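Local coordinates for USG-1 protein homolog (Pseudomonas aeruginosa, PDB 2HJS) that probably acts as an NAD(P)-dependent oxidoreductase of the aspartate-semialdehyde dehydrogenase family, forming a dimer, although its actual substrate is not established, at residues G13-V18 with A45-G50; L26-F31 with N317-A322; L138-A143 with D292-G297. All blocks are in the same frame, centred on the assembly; numbering follows the deposited sequence.

Contact 1: G13-V18 with A45-G50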
ATOM      1  N   GLY A  13      17.366  17.306  19.710  1.00 48.09           N
ATOM      2  CA  GLY A  13      17.043  15.929  19.317  1.00 47.36           C
ATOM      3  C   GLY A  13      18.107  15.333  18.413  1.00 47.46           C
ATOM      4  O   GLY A  13      17.827  14.512  17.547  1.00 46.94           O
ATOM      5  N   ALA A  14      19.348  15.727  18.660  1.00 47.43           N
ATOM      6  CA  ALA A  14      20.459  15.451  17.770  1.00 47.39           C
ATOM      7  C   ALA A  14      20.764  13.966  17.675  1.00 47.49           C
ATOM      8  O   ALA A  14      21.331  13.526  16.690  1.00 47.71           O
ATOM      9  CB  ALA A  14      21.708  16.227  18.223  1.00 46.56           C
ATOM     10  N   THR A  15      20.393  13.200  18.698  1.00 47.69           N
ATOM     11  CA  THR A  15      20.725  11.769  18.758  1.00 47.62           C
ATOM     12  C   THR A  15      19.613  10.909  18.133  1.00 47.22           C
ATOM     13  O   THR A  15      19.763   9.710  17.969  1.00 47.43           O
ATOM     14  CB  THR A  15      20.962  11.312  20.208  1.00 47.86           C
ATOM     15  OG1 THR A  15      19.783  11.571  20.971  1.00 48.73           O
ATOM     16  CG2 THR A  15      22.118  12.077  20.840  1.00 47.50           C
ATOM     17  N   GLY A  16      18.496  11.522  17.781  1.00 46.84           N
ATOM     18  CA  GLY A  16      17.448  10.782  17.078  1.00 47.23           C
ATOM     19  C   GLY A  16      17.833  10.562  15.633  1.00 47.28           C
ATOM     20  O   GLY A  16      18.792  11.159  15.122  1.00 47.08           O
ATOM     21  N   SER A  17      17.074   9.734  14.936  1.00 47.34           N
ATOM     22  CA  SER A  17      17.473   9.387  13.585  1.00 47.97           C
ATOM     23  C   SER A  17      17.362  10.601  12.649  1.00 47.75           C
ATOM     24  O   SER A  17      18.271  10.863  11.858  1.00 47.97           O
ATOM     25  CB  SER A  17      16.698   8.166  13.099  1.00 48.52           C
ATOM     26  OG  SER A  17      15.327   8.439  13.191  1.00 50.16           O
ATOM     27  N   VAL A  18      16.289  11.382  12.775  1.00 47.22           N
ATOM     28  CA  VAL A  18      16.173  12.613  11.977  1.00 47.29           C
ATOM     29  C   VAL A  18      17.213  13.665  12.416  1.00 47.48           C
ATOM     30  O   VAL A  18      17.833  14.304  11.576  1.00 47.42           O
ATOM     31  CB  VAL A  18      14.752  13.220  12.012  1.00 46.90           C
ATOM     32  CG1 VAL A  18      14.756  14.561  11.332  1.00 47.53           C
ATOM     33  CG2 VAL A  18      13.739  12.255  11.335  1.00 47.27           C
ATOM     34  N   ALA A  45      21.737  12.831  26.855  1.00 73.32           N
ATOM     35  CA  ALA A  45      22.796  13.800  27.163  1.00 73.35           C
ATOM     36  C   ALA A  45      24.092  13.115  27.590  1.00 73.33           C
ATOM     37  O   ALA A  45      24.053  12.058  28.232  1.00 73.76           O
ATOM     38  CB  ALA A  45      22.334  14.769  28.237  1.00 73.39           C
ATOM     39  N   GLY A  46      25.231  13.715  27.233  1.00 72.83           N
ATOM     40  CA  GLY A  46      26.546  13.201  27.633  1.00 72.06           C
ATOM     41  C   GLY A  46      27.260  12.330  26.603  1.00 71.60           C
ATOM     42  O   GLY A  46      28.462  12.074  26.724  1.00 71.71           O
ATOM     43  N   GLN A  47      26.535  11.861  25.591  1.00 70.90           N
ATOM     44  CA  GLN A  47      27.169  11.070  24.540  1.00 70.43           C
ATOM     45  C   GLN A  47      27.730  11.965  23.422  1.00 69.34           C
ATOM     46  O   GLN A  47      27.360  13.135  23.301  1.00 69.05           O
ATOM     47  CB  GLN A  47      26.234   9.974  24.024  1.00 70.38           C
ATOM     48  CG  GLN A  47      25.225  10.410  22.986  1.00 71.39           C
ATOM     49  CD  GLN A  47      24.104   9.390  22.801  1.00 71.84           C
ATOM     50  OE1 GLN A  47      23.275   9.193  23.692  1.00 73.80           O
ATOM     51  NE2 GLN A  47      24.068   8.749  21.635  1.00 73.45           N
ATOM     52  N   ARG A  48      28.653  11.423  22.637  1.00 68.17           N
ATOM     53  CA  ARG A  48      29.357  12.224  21.635  1.00 67.23           C
ATOM     54  C   ARG A  48      28.907  11.885  20.211  1.00 66.36           C
ATOM     55  O   ARG A  48      28.468  10.770  19.937  1.00 65.76           O
ATOM     56  CB  ARG A  48      30.883  12.089  21.790  1.00 66.91           C
ATOM     57  CG  ARG A  48      31.414  12.506  23.173  1.00 67.30           C
ATOM     58  CD  ARG A  48      32.926  12.801  23.181  1.00 67.70           C
ATOM     59  NE  ARG A  48      33.251  14.165  22.734  1.00 68.48           N
ATOM     60  CZ  ARG A  48      33.409  15.223  23.535  1.00 69.48           C
ATOM     61  NH1 ARG A  48      33.275  15.110  24.855  1.00 69.55           N
ATOM     62  NH2 ARG A  48      33.700  16.413  23.013  1.00 69.11           N
HETATM   63  N   MSE A  49      28.998  12.866  19.317  1.00 65.63           N
HETATM   64  CA  MSE A  49      28.657  12.669  17.912  1.00 66.45           C
HETATM   65  C   MSE A  49      29.671  13.330  17.021  1.00 64.10           C
HETATM   66  O   MSE A  49      30.199  14.387  17.352  1.00 63.56           O
HETATM   67  CB  MSE A  49      27.279  13.247  17.590  1.00 65.46           C
HETATM   68  CG  MSE A  49      26.139  12.509  18.205  1.00 66.93           C
HETATM   69 SE   MSE A  49      24.449  13.343  17.691  1.00 73.87          SE
HETATM   70  CE  MSE A  49      24.565  13.197  15.721  1.00 67.90           C
ATOM     71  N   GLY A  50      29.913  12.710  15.875  1.00 62.91           N
ATOM     72  CA  GLY A  50      30.810  13.253  14.870  1.00 61.97           C
ATOM     73  C   GLY A  50      30.199  14.423  14.127  1.00 61.33           C
ATOM     74  O   GLY A  50      29.012  14.410  13.800  1.00 61.47           O
TER
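Against the carbonyl oxygen A14 O lie two atoms of the M49 side chain, a selenomethionine in this crystal: SE at 3.3 Å and CE at 3.4 Å. Residues 13-18 form the glycine-rich loop of a Rossmann fold, sequence GATGSV, which leaves strand 9-12 and enters helix 17-28. Residues 45-50 run into strand 48-51, at the outer edge of the same sheet. No hydrogen bond joins the two segments. SE sits over the face of the A14 carbonyl, well out of its plane and 3.7 Å from A14 C, a van der Waals contact that A14 CB extends at 4.0 Å from SE. The bend at the last torsion (chi3 59°) turns the CE methyl back to the same oxygen. M49 reaches this spot across L38 and V58, on the two strands between. Beside it, T15 lays CG2 over a face of the Q47 amide group, 3.9 Å from CD. T15 OG1 lies between the backbone N and the carbonyl carbon (chi1 59°) and makes a weak hydrogen bond to S44 OG, which leaves CG2 beside the backbone N to face Q47. The type I turn G13-G16 sets G16 as N-cap, and S17 N donates to a bound dioxane, probably from the crystallisation liquor, in the region where Rossmann enzymes commonly hold the cofactor's phosphates. The turn itself is closed by G16 N bonding to G13 O at 3.1 Å.

Contact 2: L26-F31 with N317-A322; sequences LDERDF and NVRKGA
E28 and R319 approach head-on from opposite directions, and their flat ends lie almost in one plane, carboxylate and guanidinium tilted by only 17°. The guanidinium presents its NH1 and NH2 end, so the two groups form a bidentate salt bridge. R319 NH2 donates to E28 OE2 at 2.9 Å, and R319 NH1 to E28 OE1 at 3.1 Å. Each oxygen offers its syn lone pair, and each lies close to the guanidinium plane. The bonds are bent rather than straight, 143° at OE2 and similarly bent at OE1. A weak third bond runs from NH2 to OE1. R319 reaches the site as a long extended arm, CG anti to the backbone N (chi1 -178°) and the chain stretched through to NE. NE makes a salt bridge to D292 OD1, so this one guanidinium joins two acids, which together fix its rotation. E28 is exposed, and its chain is likewise extended beyond CG. It sits in the last turn of helix 17-28, which ends in a Schellman motif: F31 N bonds to L26 O and D30 N to D27 O, with D30 at positive phi. Alongside, R29 pairs with E331, and V318 packs on A21. The arrangement ties the first Rossmann helix to the start of the C-terminal helix 317-336, an end-on carboxylate-guanidinium pair bridging the nucleotide-binding domain and the helix that returns to it.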
ATOM      1  N   LEU A  26      24.130  19.365   7.703  1.00 46.48           N
ATOM      2  CA  LEU A  26      24.764  20.629   7.996  1.00 47.63           C
ATOM      3  C   LEU A  26      26.229  20.590   7.584  1.00 47.73           C
ATOM      4  O   LEU A  26      26.753  21.574   7.085  1.00 47.92           O
ATOM      5  CB  LEU A  26      24.645  21.008   9.486  1.00 47.43           C
ATOM      6  CG  LEU A  26      23.217  21.246   9.986  1.00 48.62           C
ATOM      7  CD1 LEU A  26      23.248  21.571  11.482  1.00 48.30           C
ATOM      8  CD2 LEU A  26      22.498  22.325   9.159  1.00 45.54           C
ATOM      9  N   ASP A  27      26.873  19.445   7.786  1.00 47.64           N
ATOM     10  CA  ASP A  27      28.298  19.298   7.494  1.00 47.99           C
ATOM     11  C   ASP A  27      28.470  19.149   5.961  1.00 48.87           C
ATOM     12  O   ASP A  27      29.197  19.928   5.327  1.00 48.08           O
ATOM     13  CB  ASP A  27      28.797  18.082   8.262  1.00 47.87           C
ATOM     14  CG  ASP A  27      30.272  17.813   8.079  1.00 50.34           C
ATOM     15  OD1 ASP A  27      31.029  18.674   7.552  1.00 53.35           O
ATOM     16  OD2 ASP A  27      30.695  16.715   8.510  1.00 51.63           O
ATOM     17  N   GLU A  28      27.751  18.183   5.378  1.00 48.27           N
ATOM     18  CA  GLU A  28      27.755  17.917   3.933  1.00 49.55           C
ATOM     19  C   GLU A  28      27.527  19.143   3.049  1.00 49.29           C
ATOM     20  O   GLU A  28      28.154  19.280   1.994  1.00 48.92           O
ATOM     21  CB  GLU A  28      26.616  16.954   3.589  1.00 49.07           C
ATOM     22  CG  GLU A  28      26.999  15.589   3.138  1.00 52.80           C
ATOM     23  CD  GLU A  28      25.780  14.820   2.581  1.00 58.06           C
ATOM     24  OE1 GLU A  28      25.309  13.882   3.287  1.00 59.72           O
ATOM     25  OE2 GLU A  28      25.291  15.191   1.467  1.00 56.86           O
ATOM     26  N   ARG A  29      26.568  19.979   3.455  1.00 48.85           N
ATOM     27  CA  ARG A  29      26.133  21.114   2.660  1.00 48.41           C
ATOM     28  C   ARG A  29      26.874  22.387   3.037  1.00 49.00           C
ATOM     29  O   ARG A  29      26.538  23.476   2.536  1.00 48.33           O
ATOM     30  CB  ARG A  29      24.607  21.323   2.792  1.00 48.76           C
ATOM     31  CG  ARG A  29      23.771  20.155   2.299  1.00 48.29           C
ATOM     32  CD  ARG A  29      22.287  20.420   2.422  1.00 47.81           C
ATOM     33  NE  ARG A  29      21.877  21.540   1.588  1.00 48.67           N
ATOM     34  CZ  ARG A  29      21.586  21.454   0.288  1.00 50.74           C
ATOM     35  NH1 ARG A  29      21.598  20.290  -0.352  1.00 50.66           N
ATOM     36  NH2 ARG A  29      21.248  22.546  -0.371  1.00 52.14           N
ATOM     37  N   ASP A  30      27.889  22.258   3.904  1.00 48.66           N
ATOM     38  CA  ASP A  30      28.627  23.402   4.386  1.00 49.29           C
ATOM     39  C   ASP A  30      27.772  24.535   4.885  1.00 48.74           C
ATOM     40  O   ASP A  30      28.000  25.691   4.518  1.00 48.77           O
ATOM     41  CB  ASP A  30      29.557  23.949   3.312  1.00 49.60           C
ATOM     42  CG  ASP A  30      30.855  23.263   3.313  1.00 51.54           C
ATOM     43  OD1 ASP A  30      31.696  23.633   4.155  1.00 53.40           O
ATOM     44  OD2 ASP A  30      31.023  22.333   2.483  1.00 54.42           O
ATOM     45  N   PHE A  31      26.816  24.212   5.735  1.00 48.60           N
ATOM     46  CA  PHE A  31      25.994  25.219   6.358  1.00 49.06           C
ATOM     47  C   PHE A  31      26.891  26.210   7.062  1.00 49.40           C
ATOM     48  O   PHE A  31      27.821  25.816   7.787  1.00 50.18           O
ATOM     49  CB  PHE A  31      25.037  24.568   7.338  1.00 48.85           C
ATOM     50  CG  PHE A  31      23.817  25.396   7.646  1.00 49.09           C
ATOM     51  CD1 PHE A  31      22.663  25.269   6.876  1.00 48.05           C
ATOM     52  CD2 PHE A  31      23.806  26.276   8.733  1.00 47.55           C
ATOM     53  CE1 PHE A  31      21.520  26.026   7.177  1.00 46.92           C
ATOM     54  CE2 PHE A  31      22.673  27.002   9.041  1.00 47.19           C
ATOM     55  CZ  PHE A  31      21.528  26.882   8.260  1.00 47.62           C
ATOM     56  N   ASN A 317      12.393   9.121   3.997  1.00 48.08           N
ATOM     57  CA  ASN A 317      11.659   9.871   5.012  1.00 47.96           C
ATOM     58  C   ASN A 317      12.566  10.553   6.037  1.00 47.80           C
ATOM     59  O   ASN A 317      12.263  11.635   6.510  1.00 48.30           O
ATOM     60  CB  ASN A 317      10.642   8.959   5.717  1.00 48.24           C
ATOM     61  CG  ASN A 317      11.286   7.733   6.335  1.00 48.98           C
ATOM     62  OD1 ASN A 317      12.014   6.982   5.671  1.00 49.08           O
ATOM     63  ND2 ASN A 317      11.043   7.541   7.628  1.00 48.63           N
ATOM     64  N   VAL A 318      13.697   9.939   6.357  1.00 47.74           N
ATOM     65  CA  VAL A 318      14.605  10.523   7.335  1.00 47.28           C
ATOM     66  C   VAL A 318      15.483  11.654   6.765  1.00 47.96           C
ATOM     67  O   VAL A 318      15.426  12.798   7.235  1.00 47.55           O
ATOM     68  CB  VAL A 318      15.451   9.435   8.016  1.00 47.18           C
ATOM     69  CG1 VAL A 318      16.533  10.063   8.922  1.00 45.87           C
ATOM     70  CG2 VAL A 318      14.527   8.502   8.831  1.00 45.18           C
ATOM     71  N   ARG A 319      16.281  11.316   5.755  1.00 48.44           N
ATOM     72  CA  ARG A 319      17.234  12.237   5.150  1.00 48.30           C
ATOM     73  C   ARG A 319      16.531  13.331   4.338  1.00 48.70           C
ATOM     74  O   ARG A 319      16.887  14.501   4.463  1.00 48.63           O
ATOM     75  CB  ARG A 319      18.190  11.470   4.243  1.00 47.93           C
ATOM     76  CG  ARG A 319      19.263  12.359   3.592  1.00 48.10           C
ATOM     77  CD  ARG A 319      19.996  11.613   2.486  1.00 49.98           C
ATOM     78  NE  ARG A 319      20.914  12.491   1.756  1.00 48.70           N
ATOM     79  CZ  ARG A 319      22.155  12.804   2.148  1.00 50.46           C
ATOM     80  NH1 ARG A 319      22.652  12.303   3.271  1.00 49.35           N
ATOM     81  NH2 ARG A 319      22.903  13.627   1.412  1.00 45.74           N
ATOM     82  N   LYS A 320      15.560  12.938   3.499  1.00 47.98           N
ATOM     83  CA  LYS A 320      14.935  13.860   2.555  1.00 47.75           C
ATOM     84  C   LYS A 320      13.646  14.519   3.089  1.00 47.85           C
ATOM     85  O   LYS A 320      13.618  15.720   3.285  1.00 48.35           O
ATOM     86  CB  LYS A 320      14.676  13.188   1.193  1.00 47.19           C
ATOM     87  CG  LYS A 320      13.813  14.047   0.230  1.00 46.58           C
ATOM     88  CD  LYS A 320      14.517  15.419  -0.072  1.00 45.82           C
ATOM     89  CE  LYS A 320      13.791  16.237  -1.139  1.00 46.53           C
ATOM     90  NZ  LYS A 320      13.871  15.681  -2.524  1.00 46.02           N
ATOM     91  N   GLY A 321      12.590  13.741   3.321  1.00 47.12           N
ATOM     92  CA  GLY A 321      11.298  14.307   3.708  1.00 47.21           C
ATOM     93  C   GLY A 321      11.412  15.193   4.933  1.00 48.06           C
ATOM     94  O   GLY A 321      10.959  16.337   4.912  1.00 48.83           O
ATOM     95  N   ALA A 322      12.067  14.692   5.978  1.00 47.48           N
ATOM     96  CA  ALA A 322      12.247  15.467   7.204  1.00 47.09           C
ATOM     97  C   ALA A 322      13.490  16.376   7.152  1.00 47.74           C
ATOM     98  O   ALA A 322      13.353  17.612   7.043  1.00 48.44           O
ATOM     99  CB  ALA A 322      12.303  14.548   8.406  1.00 46.36           C
TER

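Contact 3: L138-A143 with D292-G297; sequences LCEVLA and DETYVG
V141 and V296 meet tip to tip, their CG2 methyls 3.6 Å apart, where helix 138-143 lies across strand 294-297 at 58°. This is the tight part of the contact. The V141 CG2 methyl, anti to the carbonyl carbon, also reaches T294 CG2 at 3.9 Å, so one methyl is shared between two alternate strand residues. I313 and L311 of strand 308-315 extend the apolar patch. Y295, and E293 just before the strand, point away from the helix and are partly exposed, whereas all four residues that touch are buried. The polar half lies next to the valines. The E140 and T294 side chains run alongside one another, pointing opposite ways, and T294 OG1 donates to E140 OE1 at 2.8 Å. The hydroxyl comes from above the carboxylate plane, 37° out of it. K320 NZ forms a salt bridge with E140 OE2 and also bonds to T294 OG1, which meets S315 OG as well. The helix is thus laid on the sheet of the dimerisation domain by methyl groups beside a closed polar network. With a lysine and a hydroxyl at its two oxygens, the buried E140 carboxylate is probably stabilised as an anion.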
ATOM      1  N   LEU A 138       4.763  14.355  -0.752  1.00 49.91           N
ATOM      2  CA  LEU A 138       3.587  14.602  -1.565  1.00 49.13           C
ATOM      3  C   LEU A 138       3.651  16.017  -2.176  1.00 49.71           C
ATOM      4  O   LEU A 138       3.527  16.177  -3.397  1.00 49.03           O
ATOM      5  CB  LEU A 138       2.314  14.476  -0.732  1.00 48.33           C
ATOM      6  CG  LEU A 138       0.991  14.603  -1.506  1.00 49.56           C
ATOM      7  CD1 LEU A 138       0.876  13.544  -2.604  1.00 44.81           C
ATOM      8  CD2 LEU A 138      -0.226  14.527  -0.559  1.00 48.42           C
ATOM      9  N   CYS A 139       3.840  17.026  -1.321  1.00 48.73           N
ATOM     10  CA  CYS A 139       3.706  18.429  -1.754  1.00 49.40           C
ATOM     11  C   CYS A 139       4.817  18.846  -2.679  1.00 48.71           C
ATOM     12  O   CYS A 139       4.595  19.639  -3.591  1.00 49.07           O
ATOM     13  CB  CYS A 139       3.616  19.390  -0.557  1.00 48.69           C
ATOM     14  SG  CYS A 139       2.048  19.222   0.322  1.00 55.48           S
ATOM     15  N   GLU A 140       6.001  18.300  -2.451  1.00 47.88           N
ATOM     16  CA  GLU A 140       7.124  18.589  -3.306  1.00 49.19           C
ATOM     17  C   GLU A 140       6.843  18.166  -4.743  1.00 48.66           C
ATOM     18  O   GLU A 140       7.276  18.828  -5.674  1.00 48.70           O
ATOM     19  CB  GLU A 140       8.383  17.871  -2.793  1.00 48.84           C
ATOM     20  CG  GLU A 140       9.523  17.836  -3.792  1.00 50.28           C
ATOM     21  CD  GLU A 140      10.710  17.027  -3.287  1.00 51.26           C
ATOM     22  OE1 GLU A 140      10.489  16.134  -2.427  1.00 52.15           O
ATOM     23  OE2 GLU A 140      11.859  17.283  -3.747  1.00 49.49           O
ATOM     24  N   VAL A 141       6.138  17.049  -4.910  1.00 48.81           N
ATOM     25  CA  VAL A 141       5.837  16.514  -6.227  1.00 48.86           C
ATOM     26  C   VAL A 141       4.626  17.224  -6.839  1.00 49.69           C
ATOM     27  O   VAL A 141       4.629  17.540  -8.019  1.00 50.18           O
ATOM     28  CB  VAL A 141       5.599  14.982  -6.152  1.00 48.91           C
ATOM     29  CG1 VAL A 141       5.027  14.438  -7.486  1.00 47.38           C
ATOM     30  CG2 VAL A 141       6.907  14.280  -5.766  1.00 47.71           C
ATOM     31  N   LEU A 142       3.610  17.489  -6.031  1.00 49.75           N
ATOM     32  CA  LEU A 142       2.390  18.147  -6.513  1.00 51.34           C
ATOM     33  C   LEU A 142       2.545  19.621  -6.868  1.00 51.63           C
ATOM     34  O   LEU A 142       1.944  20.085  -7.841  1.00 51.95           O
ATOM     35  CB  LEU A 142       1.302  18.047  -5.464  1.00 51.20           C
ATOM     36  CG  LEU A 142       0.284  16.934  -5.620  1.00 56.11           C
ATOM     37  CD1 LEU A 142       0.878  15.637  -6.151  1.00 57.77           C
ATOM     38  CD2 LEU A 142      -0.363  16.737  -4.259  1.00 59.34           C
ATOM     39  N   ALA A 143       3.315  20.362  -6.068  1.00 51.54           N
ATOM     40  CA  ALA A 143       3.459  21.804  -6.290  1.00 52.51           C
ATOM     41  C   ALA A 143       3.752  22.166  -7.765  1.00 53.20           C
ATOM     42  O   ALA A 143       3.005  22.950  -8.359  1.00 53.62           O
ATOM     43  CB  ALA A 143       4.497  22.424  -5.348  1.00 51.05           C
ATOM     44  N   ASP A 292      19.198  12.388  -1.906  1.00 50.97           N
ATOM     45  CA  ASP A 292      18.371  13.590  -1.809  1.00 51.55           C
ATOM     46  C   ASP A 292      17.163  13.631  -2.732  1.00 51.50           C
ATOM     47  O   ASP A 292      16.245  14.395  -2.471  1.00 52.69           O
ATOM     48  CB  ASP A 292      19.186  14.853  -2.098  1.00 51.98           C
ATOM     49  CG  ASP A 292      20.379  15.035  -1.158  1.00 53.76           C
ATOM     50  OD1 ASP A 292      20.509  14.293  -0.160  1.00 56.67           O
ATOM     51  OD2 ASP A 292      21.199  15.934  -1.435  1.00 55.64           O
ATOM     52  N   GLU A 293      17.170  12.865  -3.820  1.00 50.38           N
ATOM     53  CA  GLU A 293      16.079  12.911  -4.782  1.00 49.86           C
ATOM     54  C   GLU A 293      14.833  12.226  -4.237  1.00 49.19           C
ATOM     55  O   GLU A 293      14.899  11.181  -3.593  1.00 47.82           O
ATOM     56  CB  GLU A 293      16.471  12.230  -6.108  1.00 50.39           C
ATOM     57  CG  GLU A 293      17.809  12.730  -6.705  1.00 54.81           C
ATOM     58  CD  GLU A 293      17.737  14.200  -7.018  1.00 58.78           C
ATOM     59  OE1 GLU A 293      16.921  14.560  -7.892  1.00 61.57           O
ATOM     60  OE2 GLU A 293      18.456  14.996  -6.366  1.00 64.37           O
ATOM     61  N   THR A 294      13.692  12.825  -4.525  1.00 48.94           N
ATOM     62  CA  THR A 294      12.415  12.159  -4.375  1.00 48.77           C
ATOM     63  C   THR A 294      12.112  11.577  -5.769  1.00 48.83           C
ATOM     64  O   THR A 294      12.068  12.304  -6.760  1.00 49.02           O
ATOM     65  CB  THR A 294      11.372  13.177  -3.951  1.00 48.73           C
ATOM     66  OG1 THR A 294      11.630  13.558  -2.597  1.00 50.34           O
ATOM     67  CG2 THR A 294       9.961  12.639  -4.066  1.00 48.08           C
ATOM     68  N   TYR A 295      11.933  10.267  -5.835  1.00 48.51           N
ATOM     69  CA  TYR A 295      11.740   9.565  -7.111  1.00 49.02           C
ATOM     70  C   TYR A 295      10.255   9.433  -7.437  1.00 49.28           C
ATOM     71  O   TYR A 295       9.468   9.121  -6.561  1.00 49.00           O
ATOM     72  CB  TYR A 295      12.336   8.178  -7.020  1.00 49.33           C
ATOM     73  CG  TYR A 295      13.828   8.130  -7.134  1.00 49.84           C
ATOM     74  CD1 TYR A 295      14.424   7.747  -8.329  1.00 51.82           C
ATOM     75  CD2 TYR A 295      14.657   8.470  -6.052  1.00 50.02           C
ATOM     76  CE1 TYR A 295      15.809   7.681  -8.458  1.00 51.35           C
ATOM     77  CE2 TYR A 295      16.055   8.420  -6.176  1.00 51.27           C
ATOM     78  CZ  TYR A 295      16.610   8.026  -7.388  1.00 51.99           C
ATOM     79  OH  TYR A 295      17.972   7.952  -7.550  1.00 53.79           O
ATOM     80  N   VAL A 296       9.880   9.677  -8.692  1.00 48.98           N
ATOM     81  CA  VAL A 296       8.483   9.623  -9.089  1.00 48.62           C
ATOM     82  C   VAL A 296       8.377   8.768 -10.347  1.00 49.15           C
ATOM     83  O   VAL A 296       9.078   9.035 -11.314  1.00 48.33           O
ATOM     84  CB  VAL A 296       7.895  11.033  -9.395  1.00 49.03           C
ATOM     85  CG1 VAL A 296       6.367  10.937  -9.713  1.00 47.36           C
ATOM     86  CG2 VAL A 296       8.116  11.954  -8.232  1.00 48.11           C
ATOM     87  N   GLY A 297       7.497   7.762 -10.324  1.00 48.74           N
ATOM     88  CA  GLY A 297       7.229   6.932 -11.486  1.00 48.53           C
ATOM     89  C   GLY A 297       5.770   6.548 -11.683  1.00 49.13           C
ATOM     90  O   GLY A 297       4.877   7.044 -10.978  1.00 49.06           O
TER

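How the contacts relate
From the N terminus, the glycine-rich loop opens contact 1, and contact 2 opens soon after at the far end of the same helix, 17-28. Contact 1 closes first, at strand 48-51, within the nucleotide-binding domain; contact 2 stays open until helix 317-336, so the two cross. Contact 3 opens and closes inside the large loop of contact 2, joining helix 133-145 to the second sheet. Contacts 1 and 2 also touch where V318 packs on S17 and V18 on A322. The N-terminal turns of helix 317-336 thus touch both contact 1, through V318 and A322, and contact 3, through R319 and K320. Contacts 1 and 3, with centres 29 Å apart, do not touch.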